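Local coordinates for protein transcriptional regulator, LacI family (Arthrobacter sp., PDB 4RKR) that probably regulates transcription in response to a sugar effector, as other LacI-family members do, and here holds galactose and glucose units, at residues G19-D24 with G76-Y81. Residues are numbered along the deposited sequence; the frame is centred on the assembly and turned at random.
With GAL (beta-D-galactopyranose), chain E.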
loop_
_atom_site.group_PDB
_atom_site.type_symbol
_atom_site.label_atom_id
_atom_site.label_comp_id
_atom_site.label_asym_id
_atom_site.label_seq_id
_atom_site.Cartn_x
_atom_site.Cartn_y
_atom_site.Cartn_z
ATOM N N GLY A 19 -3.159 -13.773 13.790
ATOM C CA GLY A 19 -4.011 -13.248 12.742
ATOM C C GLY A 19 -4.056 -11.736 12.748
ATOM O O GLY A 19 -4.159 -11.096 13.788
ATOM N N LEU A 20 -3.986 -11.160 11.561
ATOM C CA LEU A 20 -4.035 -9.733 11.415
ATOM C C LEU A 20 -5.261 -9.428 10.568
ATOM O O LEU A 20 -5.340 -9.815 9.399
ATOM C CB LEU A 20 -2.745 -9.261 10.756
ATOM C CG LEU A 20 -2.382 -7.783 10.825
ATOM C CD1 LEU A 20 -2.254 -7.311 12.266
ATOM C CD2 LEU A 20 -1.090 -7.564 10.063
ATOM N N ALA A 21 -6.250 -8.797 11.188
ATOM C CA ALA A 21 -7.439 -8.361 10.476
ATOM C C ALA A 21 -7.326 -6.883 10.089
ATOM O O ALA A 21 -7.196 -6.036 10.964
ATOM C CB ALA A 21 -8.644 -8.564 11.359
ATOM N N ILE A 22 -7.394 -6.564 8.795
ATOM C CA ILE A 22 -7.490 -5.156 8.368
ATOM C C ILE A 22 -8.692 -4.952 7.447
ATOM O O ILE A 22 -9.034 -5.832 6.665
ATOM C CB ILE A 22 -6.218 -4.660 7.668
ATOM C CG1 ILE A 22 -5.763 -5.674 6.630
ATOM C CG2 ILE A 22 -5.116 -4.445 8.686
ATOM C CD1 ILE A 22 -4.594 -5.218 5.795
ATOM N N PRO A 23 -9.342 -3.789 7.545
ATOM C CA PRO A 23 -10.589 -3.537 6.810
ATOM C C PRO A 23 -10.445 -3.306 5.299
ATOM O O PRO A 23 -11.426 -3.433 4.581
ATOM C CB PRO A 23 -11.140 -2.283 7.486
ATOM C CG PRO A 23 -9.947 -1.588 8.036
ATOM C CD PRO A 23 -9.012 -2.686 8.461
ATOM N N ASP A 24 -9.247 -2.952 4.836
ATOM C CA ASP A 24 -8.958 -2.796 3.407
ATOM C C ASP A 24 -7.442 -2.717 3.187
ATOM O O ASP A 24 -6.675 -2.501 4.117
ATOM C CB ASP A 24 -9.618 -1.531 2.820
ATOM C CG ASP A 24 -9.005 -0.226 3.352
ATOM O OD1 ASP A 24 -7.798 0.024 3.135
ATOM O OD2 ASP A 24 -9.738 0.574 3.967
ATOM N N GLY A 76 -5.868 -6.433 15.300
ATOM C CA GLY A 76 -6.656 -5.891 14.212
ATOM C C GLY A 76 -7.446 -4.633 14.430
ATOM O O GLY A 76 -7.698 -4.189 15.568
ATOM N N TYR A 77 -7.829 -4.065 13.295
ATOM C CA TYR A 77 -8.857 -3.047 13.223
ATOM C C TYR A 77 -10.160 -3.779 12.909
ATOM O O TYR A 77 -10.283 -4.396 11.852
ATOM C CB TYR A 77 -8.515 -2.042 12.133
ATOM C CG TYR A 77 -7.455 -1.030 12.523
ATOM C CD1 TYR A 77 -6.091 -1.350 12.476
ATOM C CD2 TYR A 77 -7.815 0.255 12.910
ATOM C CE1 TYR A 77 -5.126 -0.413 12.822
ATOM C CE2 TYR A 77 -6.860 1.197 13.262
ATOM C CZ TYR A 77 -5.529 0.861 13.207
ATOM O OH TYR A 77 -4.613 1.783 13.576
ATOM N N LEU A 78 -11.130 -3.720 13.824
ATOM C CA LEU A 78 -12.299 -4.603 13.748
ATOM C C LEU A 78 -13.604 -3.926 13.398
ATOM O O LEU A 78 -14.646 -4.583 13.408
ATOM C CB LEU A 78 -12.479 -5.364 15.069
ATOM C CG LEU A 78 -11.423 -6.421 15.443
ATOM C CD1 LEU A 78 -12.050 -7.429 16.385
ATOM C CD2 LEU A 78 -10.840 -7.158 14.242
ATOM N N GLY A 79 -13.556 -2.629 13.109
ATOM C CA GLY A 79 -14.742 -1.891 12.684
ATOM C C GLY A 79 -15.886 -1.915 13.687
ATOM O O GLY A 79 -17.042 -1.914 13.306
ATOM N N GLY A 80 -15.559 -1.940 14.971
ATOM C CA GLY A 80 -16.575 -1.873 16.019
ATOM C C GLY A 80 -16.973 -3.192 16.652
ATOM O O GLY A 80 -17.780 -3.178 17.576
ATOM N N TYR A 81 -16.412 -4.320 16.185
ATOM C CA TYR A 81 -16.776 -5.654 16.722
ATOM C C TYR A 81 -15.820 -6.210 17.806
ATOM O O TYR A 81 -15.827 -7.410 18.136
ATOM C CB TYR A 81 -16.921 -6.653 15.573
ATOM C CG TYR A 81 -18.102 -6.358 14.690
ATOM C CD1 TYR A 81 -19.393 -6.720 15.082
ATOM C CD2 TYR A 81 -17.944 -5.704 13.464
ATOM C CE1 TYR A 81 -20.489 -6.451 14.280
ATOM C CE2 TYR A 81 -19.035 -5.431 12.653
ATOM C CZ TYR A 81 -20.303 -5.811 13.068
ATOM O OH TYR A 81 -21.389 -5.546 12.282
HETATM C C1 GAL E . -8.489 4.611 10.501
HETATM C C2 GAL E . -8.115 5.400 9.246
HETATM C C3 GAL E . -6.625 5.265 8.943
HETATM C C4 GAL E . -5.802 5.588 10.179
HETATM C C5 GAL E . -6.294 4.795 11.379
HETATM C C6 GAL E . -5.528 5.211 12.624
HETATM O O2 GAL E . -8.872 4.875 8.149
HETATM O O3 GAL E . -6.196 6.146 7.898
HETATM O O4 GAL E . -5.905 6.982 10.452
HETATM O O5 GAL E . -7.686 5.013 11.605
HETATM O O6 GAL E . -5.735 4.222 13.633
#
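A21 and G76 form a parallel beta bridge, CA to CA 4.5 Å, and just past it Y77 N donates to A21 O at 3.1 Å with an N-H...O angle of 144°. Beyond this bond the two segments stay in touch through side chains. A21 CB meets the CD2 methyl of L78 at 3.9 Å. The P23 ring crosses the base of Y77 at a slant, with CD 3.8 Å from Y77 CB. The aromatic ring of Y77 continues away from P23, its CG set anti to the carbonyl carbon (chi1 -78°), and carries OH to the galactose. Y77 OH lies 2.7 Å from galactose O6, which sits at the ring edge and in its plane; Y29 OH is a second hydrogen-bond partner of the same hydroxyl. F30 and F33 pack edge-to-face with the ring. A phenylalanine here would probably leave galactose O6 and Y29 OH without the hydroxyl they share. The contact lies where strands 17-22 and 73-76 end at the sugar cleft of a periplasmic-binding-protein-like fold. Helix 60-67 packs on A21 and L78, helix 29-43 touches L20 and P23, and L97 of strand 94-97 meets Y77.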